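Local structure of UDP-N-acetylglucosamine 2-epimerase (Listeria monocytogenes, 3OT5) at residues A247-V252 / G279-I284; E219-N224 / D257-Y262; L226-A231 / V261-L266; A40-P45 / N199-A204; G147-N152 / E182-E187. The protein probably interconverts UDP-N-acetylglucosamine and UDP-N-acetylmannosamine by inverting the configuration at C2 of the sugar. All blocks are in the same frame, centred on the assembly; numbering follows the deposited sequence. Where two conformers were deposited one is given.

How the contacts relate
The chain is built round two parallel sheets flanked by helices, in Rossmann-type domains. Contacts 1, 2 and 3 belong to the second, where strands 225-229, 258-263 and 284-287 lie side by side; their centres are 11 to 13 Å apart. Contacts 2 and 3 share Val261 and Tyr262 of strand 258-263, while contact 1 sets helix 240-254 against residues 279-284. Contact 5 lies in the first domain, its centre about 42 Å from that of contact 1. Contact 4, near the chain's centre, joins helices 37-51 and 200-208; the loop it closes encloses contact 5, and both precede the others. Contacts 1-3 thus tie neighbouring strands and a crossover helix together, contact 5 a loop and a helix.

Contact 1. Residues A247-V252 / G279-I284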
# COMPACT_ATOMS: atom_id res chain seq x y z
N ALA A 247 -21.71 -16.02 4.27
CA ALA A 247 -21.20 -16.50 3.00
C ALA A 247 -19.94 -17.36 3.18
O ALA A 247 -19.88 -18.47 2.67
CB ALA A 247 -20.89 -15.33 2.07
N VAL A 248 -18.95 -16.82 3.89
CA VAL A 248 -17.70 -17.53 4.12
C VAL A 248 -17.90 -18.77 5.01
O VAL A 248 -17.24 -19.78 4.82
CB VAL A 248 -16.58 -16.58 4.66
CG1 VAL A 248 -16.20 -15.57 3.58
CG2 VAL A 248 -17.02 -15.86 5.93
N ARG A 249 -18.81 -18.69 5.97
CA ARG A 249 -19.14 -19.84 6.80
C ARG A 249 -19.56 -20.97 5.87
O ARG A 249 -19.06 -22.09 5.97
CB ARG A 249 -20.30 -19.50 7.72
CG ARG A 249 -20.86 -20.66 8.54
CD ARG A 249 -19.97 -21.07 9.71
NE ARG A 249 -20.57 -22.19 10.44
CZ ARG A 249 -20.26 -22.55 11.69
NH1 ARG A 249 -19.39 -21.86 12.40
NH2 ARG A 249 -20.88 -23.59 12.24
N GLU A 250 -20.47 -20.65 4.97
CA GLU A 250 -20.99 -21.62 4.01
C GLU A 250 -19.91 -22.14 3.05
O GLU A 250 -19.95 -23.31 2.65
CB GLU A 250 -22.20 -21.03 3.25
CG GLU A 250 -22.89 -22.02 2.33
CD GLU A 250 -24.21 -21.51 1.77
OE1 GLU A 250 -24.71 -22.10 0.79
OE2 GLU A 250 -24.76 -20.51 2.30
N ILE A 251 -18.96 -21.29 2.67
CA ILE A 251 -17.87 -21.70 1.79
C ILE A 251 -17.04 -22.74 2.54
O ILE A 251 -16.73 -23.82 2.01
CB ILE A 251 -16.96 -20.50 1.39
CG1 ILE A 251 -17.72 -19.47 0.55
CG2 ILE A 251 -15.76 -20.97 0.60
CD1 ILE A 251 -16.93 -18.18 0.30
N VAL A 252 -16.73 -22.43 3.80
CA VAL A 252 -15.95 -23.33 4.65
C VAL A 252 -16.66 -24.67 4.88
O VAL A 252 -16.02 -25.72 4.79
CB VAL A 252 -15.61 -22.68 6.00
CG1 VAL A 252 -15.04 -23.70 6.97
CG2 VAL A 252 -14.66 -21.52 5.78
N GLY A 279 -17.94 -18.46 14.79
CA GLY A 279 -17.37 -19.08 15.97
C GLY A 279 -17.63 -20.57 16.04
O GLY A 279 -18.51 -21.10 15.38
N GLY A 280 -16.81 -21.25 16.83
CA GLY A 280 -16.95 -22.68 17.04
C GLY A 280 -16.74 -23.59 15.85
O GLY A 280 -17.37 -24.64 15.77
N HIS A 281 -15.89 -23.21 14.90
CA HIS A 281 -15.63 -24.09 13.76
C HIS A 281 -14.12 -24.30 13.70
O HIS A 281 -13.34 -23.34 13.66
CB HIS A 281 -16.15 -23.53 12.44
CG HIS A 281 -16.24 -24.57 11.36
ND1 HIS A 281 -15.16 -24.95 10.59
CD2 HIS A 281 -17.29 -25.31 10.92
CE1 HIS A 281 -15.54 -25.88 9.74
NE2 HIS A 281 -16.82 -26.12 9.92
N GLU A 282 -13.72 -25.57 13.71
CA GLU A 282 -12.30 -25.93 13.69
C GLU A 282 -11.50 -25.38 12.50
O GLU A 282 -10.30 -25.21 12.61
CB GLU A 282 -12.12 -27.46 13.78
CG GLU A 282 -12.81 -28.31 12.69
CD GLU A 282 -14.34 -28.46 12.86
OE1 GLU A 282 -14.95 -29.14 12.00
OE2 GLU A 282 -14.92 -27.93 13.83
N ARG A 283 -12.17 -25.10 11.38
CA ARG A 283 -11.49 -24.58 10.20
C ARG A 283 -11.66 -23.07 9.98
O ARG A 283 -11.28 -22.54 8.94
CB ARG A 283 -11.89 -25.39 8.95
CG ARG A 283 -11.40 -26.83 9.03
CD ARG A 283 -11.75 -27.69 7.83
NE ARG A 283 -13.19 -27.84 7.64
CZ ARG A 283 -13.93 -27.20 6.73
NH1 ARG A 283 -13.38 -26.36 5.87
NH2 ARG A 283 -15.23 -27.44 6.68
N ILE A 284 -12.21 -22.39 10.98
CA ILE A 284 -12.36 -20.95 10.91
C ILE A 284 -11.61 -20.36 12.10
O ILE A 284 -11.86 -20.72 13.25
CB ILE A 284 -13.82 -20.50 10.94
CG1 ILE A 284 -14.63 -21.23 9.85
CG2 ILE A 284 -13.90 -19.01 10.74
CD1 ILE A 284 -16.10 -20.78 9.77
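Arg283 reaches helix 240-254 and grips one carbonyl oxygen with the end of its guanidinium: NH2 lies 2.7 Å and NH1 2.9 Å from Val252 O. The oxygen sits in the plane of the guanidinium, but both nitrogens approach from the same face of the carbonyl group, and NH2 stands well above its plane, not on a lone pair. NH1 has a further acceptor in Thr258 O. The second polar link is longer: Arg249 NH1 donates to Gly279 O at 3.2 Å with a bent N-H...O angle of 137°. The main charged partner of Arg249 is Glu253 on its own helix, bound through NE.

The flat groups of Arg249 and His281 also meet. His281 CD2 lies 4.1 Å over the centre of the Arg249 guanidinium, the two planes being 69° apart. The imidazole is also tied into its own turn, His281 to Ile284, because Arg283 N donates to ND1.

Apolar packing centres on Val252, with CG1 anti to the backbone N (chi1 169°), which sets it between His281, Arg283 and Ile284. Val252 CG1 touches His281 CE1 at 3.6 Å and Ile284 CG1 at 3.8 Å, and also lies over a face of the Arg283 guanidinium.

Chemically, then, residues 279-284 are fastened to helix 240-254 by arginine N-H groups on main-chain oxygens together with the packing of Val252, and the positive charge of Arg283 probably polarises the Val252 carbonyl.

Contact 2. Residues E219-N224 / D257-Y262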
# COMPACT_ATOMS: atom_id res chain seq x y z
N GLU A 219 1.05 -23.33 10.37
CA GLU A 219 1.77 -24.58 10.62
C GLU A 219 0.82 -25.77 10.69
O GLU A 219 1.18 -26.89 10.32
CB GLU A 219 2.61 -24.49 11.91
CG GLU A 219 3.71 -23.41 11.86
CD GLU A 219 4.49 -23.29 13.16
OE1 GLU A 219 5.43 -22.45 13.23
OE2 GLU A 219 4.18 -24.03 14.12
N ASN A 220 -0.40 -25.55 11.18
CA ASN A 220 -1.39 -26.62 11.26
C ASN A 220 -2.24 -26.69 10.00
O ASN A 220 -3.10 -27.54 9.88
CB ASN A 220 -2.28 -26.44 12.48
CG ASN A 220 -1.52 -26.56 13.79
OD1 ASN A 220 -0.30 -26.73 13.80
ND2 ASN A 220 -2.24 -26.47 14.91
N LEU A 221 -1.96 -25.80 9.06
CA LEU A 221 -2.73 -25.71 7.82
C LEU A 221 -2.74 -27.04 7.04
O LEU A 221 -3.79 -27.48 6.57
CB LEU A 221 -2.18 -24.56 6.95
CG LEU A 221 -3.09 -24.06 5.82
CD1 LEU A 221 -4.37 -23.49 6.43
CD2 LEU A 221 -2.40 -23.01 4.97
N GLY A 222 -1.58 -27.67 6.93
CA GLY A 222 -1.48 -28.94 6.20
C GLY A 222 -1.73 -28.75 4.72
O GLY A 222 -1.16 -27.86 4.10
N ASP A 223 -2.60 -29.58 4.15
CA ASP A 223 -2.94 -29.50 2.73
C ASP A 223 -4.12 -28.56 2.46
O ASP A 223 -4.51 -28.36 1.31
CB ASP A 223 -3.26 -30.89 2.16
CG ASP A 223 -2.07 -31.85 2.21
OD1 ASP A 223 -2.31 -33.08 2.15
OD2 ASP A 223 -0.90 -31.39 2.32
N ASN A 224 -4.69 -27.98 3.52
CA ASN A 224 -5.84 -27.07 3.36
C ASN A 224 -5.52 -25.76 2.69
O ASN A 224 -4.43 -25.22 2.83
CB ASN A 224 -6.48 -26.77 4.71
CG ASN A 224 -7.24 -27.94 5.26
OD1 ASN A 224 -7.70 -28.79 4.50
ND2 ASN A 224 -7.42 -27.97 6.57
N ASP A 257 -11.59 -28.86 2.57
CA ASP A 257 -10.15 -28.67 2.50
C ASP A 257 -9.77 -27.18 2.54
O ASP A 257 -8.70 -26.80 2.08
CB ASP A 257 -9.53 -29.38 1.28
CG ASP A 257 -10.11 -28.93 -0.04
OD1 ASP A 257 -11.15 -28.24 -0.04
OD2 ASP A 257 -9.53 -29.30 -1.08
N THR A 258 -10.65 -26.35 3.10
CA THR A 258 -10.38 -24.92 3.23
C THR A 258 -10.39 -24.49 4.68
O THR A 258 -11.04 -25.11 5.53
CB THR A 258 -11.44 -24.05 2.54
OG1 THR A 258 -12.71 -24.24 3.18
CG2 THR A 258 -11.56 -24.39 1.06
N GLU A 259 -9.66 -23.43 4.96
CA GLU A 259 -9.62 -22.85 6.29
C GLU A 259 -9.75 -21.34 6.11
O GLU A 259 -9.26 -20.79 5.14
CB GLU A 259 -8.36 -23.22 7.07
CG GLU A 259 -8.29 -24.70 7.42
CD GLU A 259 -7.25 -25.01 8.48
OE1 GLU A 259 -6.81 -24.08 9.19
OE2 GLU A 259 -6.90 -26.20 8.61
N LEU A 260 -10.44 -20.70 7.05
CA LEU A 260 -10.67 -19.28 7.00
C LEU A 260 -9.99 -18.59 8.16
O LEU A 260 -10.08 -19.05 9.29
CB LEU A 260 -12.18 -18.98 7.05
CG LEU A 260 -12.65 -17.52 7.23
CD1 LEU A 260 -12.18 -16.61 6.12
CD2 LEU A 260 -14.18 -17.47 7.34
N VAL A 261 -9.27 -17.52 7.85
CA VAL A 261 -8.62 -16.71 8.86
C VAL A 261 -9.28 -15.35 8.74
O VAL A 261 -9.35 -14.78 7.66
CB VAL A 261 -7.10 -16.59 8.64
CG1 VAL A 261 -6.50 -15.63 9.66
CG2 VAL A 261 -6.45 -17.95 8.74
N TYR A 262 -9.80 -14.86 9.85
CA TYR A 262 -10.46 -13.58 9.88
C TYR A 262 -9.98 -12.73 11.04
O TYR A 262 -10.42 -12.93 12.16
CB TYR A 262 -11.98 -13.73 9.96
CG TYR A 262 -12.66 -12.39 10.13
CD1 TYR A 262 -12.65 -11.45 9.11
CD2 TYR A 262 -13.32 -12.06 11.31
CE1 TYR A 262 -13.26 -10.21 9.27
CE2 TYR A 262 -13.95 -10.83 11.47
CZ TYR A 262 -13.90 -9.91 10.45
OH TYR A 262 -14.51 -8.68 10.62
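Asn224 and Glu259 both set CG anti to their carbonyl carbon (chi1 -72° and -67°), and from there the Asn224 amide and the extended Glu259 chain cross at about a right angle. The motif on one side is a type II' beta turn, Leu221 to Asn224, leading into strand 225-229; on the other is the start of strand 258-263, its neighbour in the parallel Rossmann-type sheet. Gly222 takes the positive phi of the turn, which Asn224 N closes by donating to Leu221 O.

Across the contact Asn224 ND2 donates to Glu259 OE2 at 2.8 Å. The oxygen lies in the amide plane and is met on its anti lone pair, away from OE1, while amide and carboxylate planes are 61° apart. The other oxygen, OE1, accepts from His285 NE2 on the next strand, so both oxygens of the buried carboxylate are bonded. Leu221 CD1 packs against it, 3.7 Å from Glu259 OE1.

At the loop residue before the strand, Asp257 lies beside the amide, its carboxylate turned to Arg225 in a salt bridge. There the backbones come closest through a CA-H...O contact, with Asn224 CA 3.1 Å from Asp257 O.

Contact 3. Residues L226-A231 / V261-L266; sequences LILMTA and VYPMHL
Val261 bridges Leu228 on the neighbouring strand, the two CA atoms 5.0 Å apart in a parallel beta pair. Strands 225-229 and 258-263 are adjacent in the parallel sheet of this Rossmann-type domain, joined by helix 240-254 in a beta-alpha-beta crossover, and the axes of the short segments 226-229 and 261-263 run 22° from parallel.

The tight part is where the strands still run together. Val261 N donates to Ile227 O at 2.9 Å and Met229 N to Val261 O at 3.1 Å, so Val261 uses both its N-H and its C=O toward the same strand, on the residues before and after Leu228. On the sheet face of Leu228 and Val261, Leu228 CD1 rests 3.9 Å from Val261 CG1, and helix 292-301 packs over both through Phe295, Leu299 and Phe298. On the other face Met229, extended with CG anti to its backbone N (chi1 179°), crosses Tyr262 obliquely, its CG near ring atom CD1. Met229 SD is 5.2 Å from the centroid of the Tyr262 ring and 47° off the ring normal, an oblique Met-aromatic contact, while Phe245 meets the same ring edge-to-face.

Past Tyr262 the pairing opens. Pro263 has no N-H to give, and its CD instead lies close to Met229 O and 4.2 Å from Thr230 CG2. Thr230 turns its hydroxyl to Thr307, and the chains drift until Ala231 and His265 have their CA atoms 7.6 Å apart. His265, partly exposed, bonds through ND1 to Asn267 N; His265 CD2 is 4.1 Å from Ala231 O.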
# COMPACT_ATOMS: atom_id res chain seq x y z
N LEU A 226 -5.95 -21.93 2.46
CA LEU A 226 -6.19 -20.80 3.33
C LEU A 226 -6.96 -19.67 2.63
O LEU A 226 -6.55 -19.17 1.58
CB LEU A 226 -4.85 -20.29 3.87
CG LEU A 226 -4.83 -19.01 4.72
CD1 LEU A 226 -5.77 -19.11 5.91
CD2 LEU A 226 -3.41 -18.71 5.19
N ILE A 227 -8.09 -19.30 3.22
CA ILE A 227 -8.88 -18.19 2.74
C ILE A 227 -8.72 -17.11 3.80
O ILE A 227 -8.95 -17.35 4.98
CB ILE A 227 -10.34 -18.48 2.62
CG1 ILE A 227 -10.59 -19.59 1.59
CG2 ILE A 227 -11.07 -17.18 2.20
CD1 ILE A 227 -12.03 -20.00 1.51
N LEU A 228 -8.32 -15.93 3.37
CA LEU A 228 -8.13 -14.81 4.27
C LEU A 228 -9.20 -13.77 3.97
O LEU A 228 -9.52 -13.54 2.80
CB LEU A 228 -6.73 -14.24 4.05
CG LEU A 228 -6.19 -13.10 4.90
CD1 LEU A 228 -6.19 -13.46 6.38
CD2 LEU A 228 -4.77 -12.78 4.43
N MET A 229 -9.77 -13.18 5.01
CA MET A 229 -10.80 -12.16 4.83
C MET A 229 -10.55 -10.93 5.71
O MET A 229 -10.12 -11.06 6.85
CB MET A 229 -12.17 -12.72 5.19
CG MET A 229 -13.27 -11.68 5.05
SD MET A 229 -14.86 -12.31 5.52
CE MET A 229 -15.84 -10.82 5.38
N THR A 230 -10.80 -9.76 5.15
CA THR A 230 -10.68 -8.50 5.88
C THR A 230 -11.70 -7.54 5.29
O THR A 230 -11.98 -7.57 4.08
CB THR A 230 -9.29 -7.86 5.81
OG1 THR A 230 -8.94 -7.57 4.45
CG2 THR A 230 -8.24 -8.78 6.41
N ALA A 231 -12.28 -6.72 6.15
CA ALA A 231 -13.26 -5.74 5.75
C ALA A 231 -13.15 -4.60 6.74
O ALA A 231 -13.37 -4.79 7.94
CB ALA A 231 -14.65 -6.35 5.78
N VAL A 261 -9.27 -17.52 7.85
CA VAL A 261 -8.62 -16.71 8.86
C VAL A 261 -9.28 -15.35 8.74
O VAL A 261 -9.35 -14.78 7.66
CB VAL A 261 -7.10 -16.59 8.64
CG1 VAL A 261 -6.50 -15.63 9.66
CG2 VAL A 261 -6.45 -17.95 8.74
N TYR A 262 -9.80 -14.86 9.85
CA TYR A 262 -10.46 -13.58 9.88
C TYR A 262 -9.98 -12.73 11.04
O TYR A 262 -10.42 -12.93 12.16
CB TYR A 262 -11.98 -13.73 9.96
CG TYR A 262 -12.66 -12.39 10.13
CD1 TYR A 262 -12.65 -11.45 9.11
CD2 TYR A 262 -13.32 -12.06 11.31
CE1 TYR A 262 -13.26 -10.21 9.27
CE2 TYR A 262 -13.95 -10.83 11.47
CZ TYR A 262 -13.90 -9.91 10.45
OH TYR A 262 -14.51 -8.68 10.62
N PRO A 263 -9.05 -11.81 10.77
CA PRO A 263 -8.61 -10.91 11.82
C PRO A 263 -9.81 -10.04 12.13
O PRO A 263 -10.19 -9.20 11.33
CB PRO A 263 -7.49 -10.11 11.15
CG PRO A 263 -7.06 -10.92 9.99
CD PRO A 263 -8.30 -11.59 9.52
N MET A 264 -10.42 -10.26 13.28
CA MET A 264 -11.62 -9.52 13.63
C MET A 264 -11.45 -8.02 13.79
O MET A 264 -10.52 -7.56 14.42
CB MET A 264 -12.22 -10.07 14.91
CG MET A 264 -12.82 -11.45 14.75
SD MET A 264 -13.51 -11.96 16.31
CE MET A 264 -12.02 -12.06 17.31
N HIS A 265 -12.38 -7.27 13.21
CA HIS A 265 -12.37 -5.83 13.33
C HIS A 265 -12.62 -5.53 14.81
O HIS A 265 -13.24 -6.32 15.51
CB HIS A 265 -13.45 -5.19 12.44
CG HIS A 265 -13.36 -3.70 12.37
ND1 HIS A 265 -14.00 -2.86 13.26
CD2 HIS A 265 -12.70 -2.88 11.51
CE1 HIS A 265 -13.74 -1.60 12.96
NE2 HIS A 265 -12.94 -1.59 11.91
N LEU A 266 -12.11 -4.40 15.27
CA LEU A 266 -12.22 -4.00 16.66
C LEU A 266 -13.64 -3.61 17.11
O LEU A 266 -13.90 -3.53 18.31
CB LEU A 266 -11.28 -2.83 16.92
CG LEU A 266 -9.79 -3.02 16.64
CD1 LEU A 266 -9.04 -1.71 16.94
CD2 LEU A 266 -9.21 -4.17 17.45

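Contact 4. Residues A40-P45 / N199-A204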
# COMPACT_ATOMS: atom_id res chain seq x y z
N ALA A 40 5.93 4.32 5.96
CA ALA A 40 7.19 3.68 6.33
C ALA A 40 7.44 2.42 5.49
O ALA A 40 8.53 2.19 4.99
CB ALA A 40 7.19 3.35 7.80
N ILE A 41 6.40 1.62 5.35
CA ILE A 41 6.46 0.40 4.59
C ILE A 41 6.66 0.66 3.10
O ILE A 41 7.37 -0.10 2.45
CB ILE A 41 5.17 -0.44 4.83
CG1 ILE A 41 5.19 -0.98 6.26
CG2 ILE A 41 5.08 -1.60 3.84
CD1 ILE A 41 3.95 -1.76 6.65
N LYS A 42 6.03 1.71 2.58
CA LYS A 42 6.14 2.07 1.17
C LYS A 42 7.41 2.85 0.84
O LYS A 42 7.84 2.84 -0.30
CB LYS A 42 4.92 2.89 0.69
CG LYS A 42 3.61 2.12 0.63
CD LYS A 42 2.47 2.98 0.08
CE LYS A 42 1.20 2.15 -0.15
NZ LYS A 42 0.02 2.97 -0.63
N MET A 43 8.00 3.54 1.82
CA MET A 43 9.23 4.31 1.60
C MET A 43 10.49 3.52 1.95
O MET A 43 11.54 3.75 1.35
CB MET A 43 9.23 5.63 2.39
CG MET A 43 8.19 6.64 1.90
SD MET A 43 8.51 7.32 0.26
CE MET A 43 9.74 8.55 0.63
N ALA A 44 10.39 2.59 2.89
CA ALA A 44 11.53 1.75 3.29
C ALA A 44 12.28 1.13 2.10
O ALA A 44 13.49 1.25 2.02
CB ALA A 44 11.10 0.66 4.27
N PRO A 45 11.55 0.47 1.17
CA PRO A 45 12.20 -0.16 0.02
C PRO A 45 13.04 0.83 -0.79
O PRO A 45 14.10 0.48 -1.30
CB PRO A 45 11.03 -0.66 -0.83
CG PRO A 45 9.92 -0.75 0.06
CD PRO A 45 10.10 0.36 1.06
N ASN A 199 4.10 0.54 -7.78
CA ASN A 199 3.91 0.84 -6.37
C ASN A 199 5.01 0.25 -5.48
O ASN A 199 5.24 -0.96 -5.51
CB ASN A 199 2.56 0.26 -5.94
CG ASN A 199 2.27 0.45 -4.47
OD1 ASN A 199 3.11 0.93 -3.70
ND2 ASN A 199 1.06 0.07 -4.05
N THR A 200 5.70 1.09 -4.69
CA THR A 200 6.75 0.56 -3.79
C THR A 200 6.26 -0.45 -2.73
O THR A 200 7.06 -1.21 -2.18
CB THR A 200 7.55 1.69 -3.10
OG1 THR A 200 6.67 2.55 -2.37
CG2 THR A 200 8.34 2.52 -4.14
N ALA A 201 4.96 -0.45 -2.45
CA ALA A 201 4.37 -1.38 -1.48
C ALA A 201 4.65 -2.82 -1.88
O ALA A 201 4.83 -3.68 -1.03
CB ALA A 201 2.86 -1.15 -1.36
N ILE A 202 4.71 -3.06 -3.18
CA ILE A 202 4.99 -4.39 -3.69
C ILE A 202 6.48 -4.68 -3.42
O ILE A 202 6.80 -5.80 -3.01
CB ILE A 202 4.61 -4.50 -5.17
CG1 ILE A 202 3.10 -4.21 -5.31
CG2 ILE A 202 4.96 -5.87 -5.71
CD1 ILE A 202 2.61 -4.06 -6.74
N ASP A 203 7.36 -3.69 -3.61
CA ASP A 203 8.80 -3.89 -3.32
C ASP A 203 8.94 -4.30 -1.85
O ASP A 203 9.79 -5.13 -1.50
CB ASP A 203 9.67 -2.63 -3.53
CG ASP A 203 9.61 -2.05 -4.94
OD1 ASP A 203 10.62 -1.44 -5.35
OD2 ASP A 203 8.59 -2.20 -5.65
N ALA A 204 8.14 -3.70 -0.99
CA ALA A 204 8.18 -3.99 0.44
C ALA A 204 8.02 -5.49 0.77
O ALA A 204 8.61 -5.98 1.71
CB ALA A 204 7.13 -3.19 1.17
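Helix 40-45 and the weakly bonded first turn 200-204 of helix 200-208 cross nearly at right angles, 81°, with their axes 7.5 Å apart at closest approach; Lys42 and Ala201 bring their CA atoms to 4.7 Å. The motif is a close helix-helix crossing between helix 37-51, which follows the first strand of the Rossmann-type N-terminal sheet, and a helix that starts with an N-cap. Asn199, modelled in two conformers, supplies that cap in one of them, where its OD1 accepts from Ala201 N. The first helix is kinked at Pro45, whose nitrogen has no hydrogen to give to the turn before.

Small side chains permit the approach. Ala204 CB fits against Ile41, 3.7 Å from CG2, and also lies close to the carbonyl oxygen of that residue. Lys42, extended beyond CG, runs past Ala201, its CE 3.9 Å from Ala201 CB, and carries NZ on to a salt bridge with Glu145. Thr200 OG1 faces Lys42 O, but the pair is modelled too short for its length to be trusted.

The polar ends of Asn199 and Asp203 tie this buried crossing to the C-terminal part of the chain: in that same conformer Asn199 ND2 bonds to Glu314, and the Asp203 carboxylate takes the backbone N-H groups of Ala380 and Ala381. The proline ring presses on the start of the second helix, with CG near Ala204 N and Pro45 CB 3.6 Å from Asp203 CB.

Contact 5. Residues G147-N152 / E182-E187; sequences GLRTWN and ENLLAE
Glu187 OE2 takes the shortest sound polar bond here, from Arg149 NE at 2.8 Å and almost straight at 174°. Beside it Arg149 NH2 meets OE1 at 2.9 Å, so guanidinium and carboxylate pair side-on, one nitrogen to each oxygen, both on the syn side, with the planes 31° apart. Lys189 shares OE1. The arginine chain bends at chi2 (-73°), and its NH1 turns back to Leu148 O, which leaves all three nitrogens bonded and should limit rotation of the group.

Asn183 makes the second link: ND2 donates to Gly147 O at 3.0 Å, the oxygen in the amide plane. Trp151 packs one ring face over Arg149 CB, 3.6 Å away, and points its rim at the helix. There Trp151 CZ2 lies 3.4 Å from Asn183 OD1, which sits at the ring edge near its plane, and CZ3 is close to Glu187 OE2.

Gly147, at positive phi and without a side chain, lets Leu184 CG come within 3.8 Å of its CA.

The contact thus fastens the loop after strand 140-144 to the end of helix 178-186. Leu184 also packs on strands 172-175 and 194-196, while helix 159-169 borders the loop, with Glu160 accepting from Thr150 N and Trp151 N.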
# COMPACT_ATOMS: atom_id res chain seq x y z
N GLY A 147 0.12 11.33 -8.40
CA GLY A 147 -0.98 11.39 -9.34
C GLY A 147 -2.30 10.71 -9.14
O GLY A 147 -3.12 10.74 -10.05
N LEU A 148 -2.56 10.09 -7.98
CA LEU A 148 -3.88 9.47 -7.78
C LEU A 148 -4.88 10.62 -7.65
O LEU A 148 -4.55 11.68 -7.09
CB LEU A 148 -3.91 8.55 -6.55
CG LEU A 148 -2.97 7.34 -6.59
CD1 LEU A 148 -2.99 6.62 -5.27
CD2 LEU A 148 -3.34 6.40 -7.77
N ARG A 149 -6.07 10.44 -8.20
CA ARG A 149 -7.08 11.47 -8.15
C ARG A 149 -8.50 10.92 -8.13
O ARG A 149 -8.81 9.95 -8.80
CB ARG A 149 -7.01 12.36 -9.42
CG ARG A 149 -5.77 13.14 -9.69
CD ARG A 149 -5.58 14.34 -8.78
NE ARG A 149 -4.40 15.11 -9.17
CZ ARG A 149 -3.18 14.92 -8.67
NH1 ARG A 149 -2.94 13.99 -7.75
NH2 ARG A 149 -2.17 15.67 -9.10
N THR A 150 -9.34 11.58 -7.36
CA THR A 150 -10.77 11.32 -7.33
C THR A 150 -11.38 12.59 -7.93
O THR A 150 -12.55 12.62 -8.25
CB THR A 150 -11.31 11.14 -5.93
OG1 THR A 150 -11.10 12.35 -5.19
CG2 THR A 150 -10.62 9.95 -5.22
N TRP A 151 -10.58 13.64 -8.06
CA TRP A 151 -11.03 14.94 -8.58
C TRP A 151 -12.11 15.59 -7.68
O TRP A 151 -12.75 16.57 -8.07
CB TRP A 151 -11.55 14.81 -10.02
CG TRP A 151 -10.61 14.08 -10.96
CD1 TRP A 151 -10.77 12.81 -11.47
CD2 TRP A 151 -9.36 14.56 -11.45
NE1 TRP A 151 -9.70 12.49 -12.28
CE2 TRP A 151 -8.82 13.54 -12.28
CE3 TRP A 151 -8.65 15.75 -11.29
CZ2 TRP A 151 -7.60 13.69 -12.94
CZ3 TRP A 151 -7.43 15.89 -11.95
CH2 TRP A 151 -6.93 14.86 -12.76
N ASN A 152 -12.31 15.02 -6.50
CA ASN A 152 -13.24 15.55 -5.53
C ASN A 152 -12.44 16.12 -4.36
O ASN A 152 -11.95 15.39 -3.51
CB ASN A 152 -14.23 14.48 -5.07
CG ASN A 152 -15.26 15.04 -4.12
OD1 ASN A 152 -14.99 15.96 -3.34
ND2 ASN A 152 -16.45 14.48 -4.17
N GLU A 182 -1.43 9.84 -16.51
CA GLU A 182 -2.39 10.57 -17.33
C GLU A 182 -3.06 11.69 -16.53
O GLU A 182 -3.29 12.77 -17.05
CB GLU A 182 -3.43 9.62 -17.91
CG GLU A 182 -2.84 8.67 -18.94
CD GLU A 182 -3.79 7.58 -19.36
OE1 GLU A 182 -3.55 6.98 -20.43
OE2 GLU A 182 -4.77 7.32 -18.63
N ASN A 183 -3.41 11.42 -15.27
CA ASN A 183 -4.00 12.44 -14.42
C ASN A 183 -3.09 13.64 -14.35
O ASN A 183 -3.53 14.78 -14.46
CB ASN A 183 -4.24 11.91 -13.00
CG ASN A 183 -5.32 10.85 -12.95
OD1 ASN A 183 -6.12 10.72 -13.87
ND2 ASN A 183 -5.37 10.10 -11.87
N LEU A 184 -1.80 13.37 -14.17
CA LEU A 184 -0.82 14.44 -14.08
C LEU A 184 -0.71 15.16 -15.41
O LEU A 184 -0.60 16.39 -15.44
CB LEU A 184 0.53 13.90 -13.59
CG LEU A 184 0.51 13.47 -12.11
CD1 LEU A 184 1.70 12.59 -11.77
CD2 LEU A 184 0.43 14.72 -11.20
N LEU A 185 -0.75 14.42 -16.51
CA LEU A 185 -0.68 15.03 -17.83
C LEU A 185 -1.88 15.94 -18.09
O LEU A 185 -1.72 17.01 -18.68
CB LEU A 185 -0.58 13.98 -18.93
CG LEU A 185 0.73 13.19 -18.96
CD1 LEU A 185 0.67 12.10 -20.04
CD2 LEU A 185 1.91 14.12 -19.19
N ALA A 186 -3.07 15.51 -17.66
CA ALA A 186 -4.29 16.30 -17.86
C ALA A 186 -4.22 17.64 -17.11
O ALA A 186 -4.87 18.61 -17.50
CB ALA A 186 -5.53 15.51 -17.43
N GLU A 187 -3.42 17.69 -16.05
CA GLU A 187 -3.22 18.93 -15.29
C GLU A 187 -2.07 19.76 -15.89
O GLU A 187 -1.64 20.75 -15.30
CB GLU A 187 -2.94 18.62 -13.82
CG GLU A 187 -4.13 17.99 -13.11
CD GLU A 187 -3.80 17.51 -11.72
OE1 GLU A 187 -2.60 17.35 -11.40
OE2 GLU A 187 -4.75 17.25 -10.94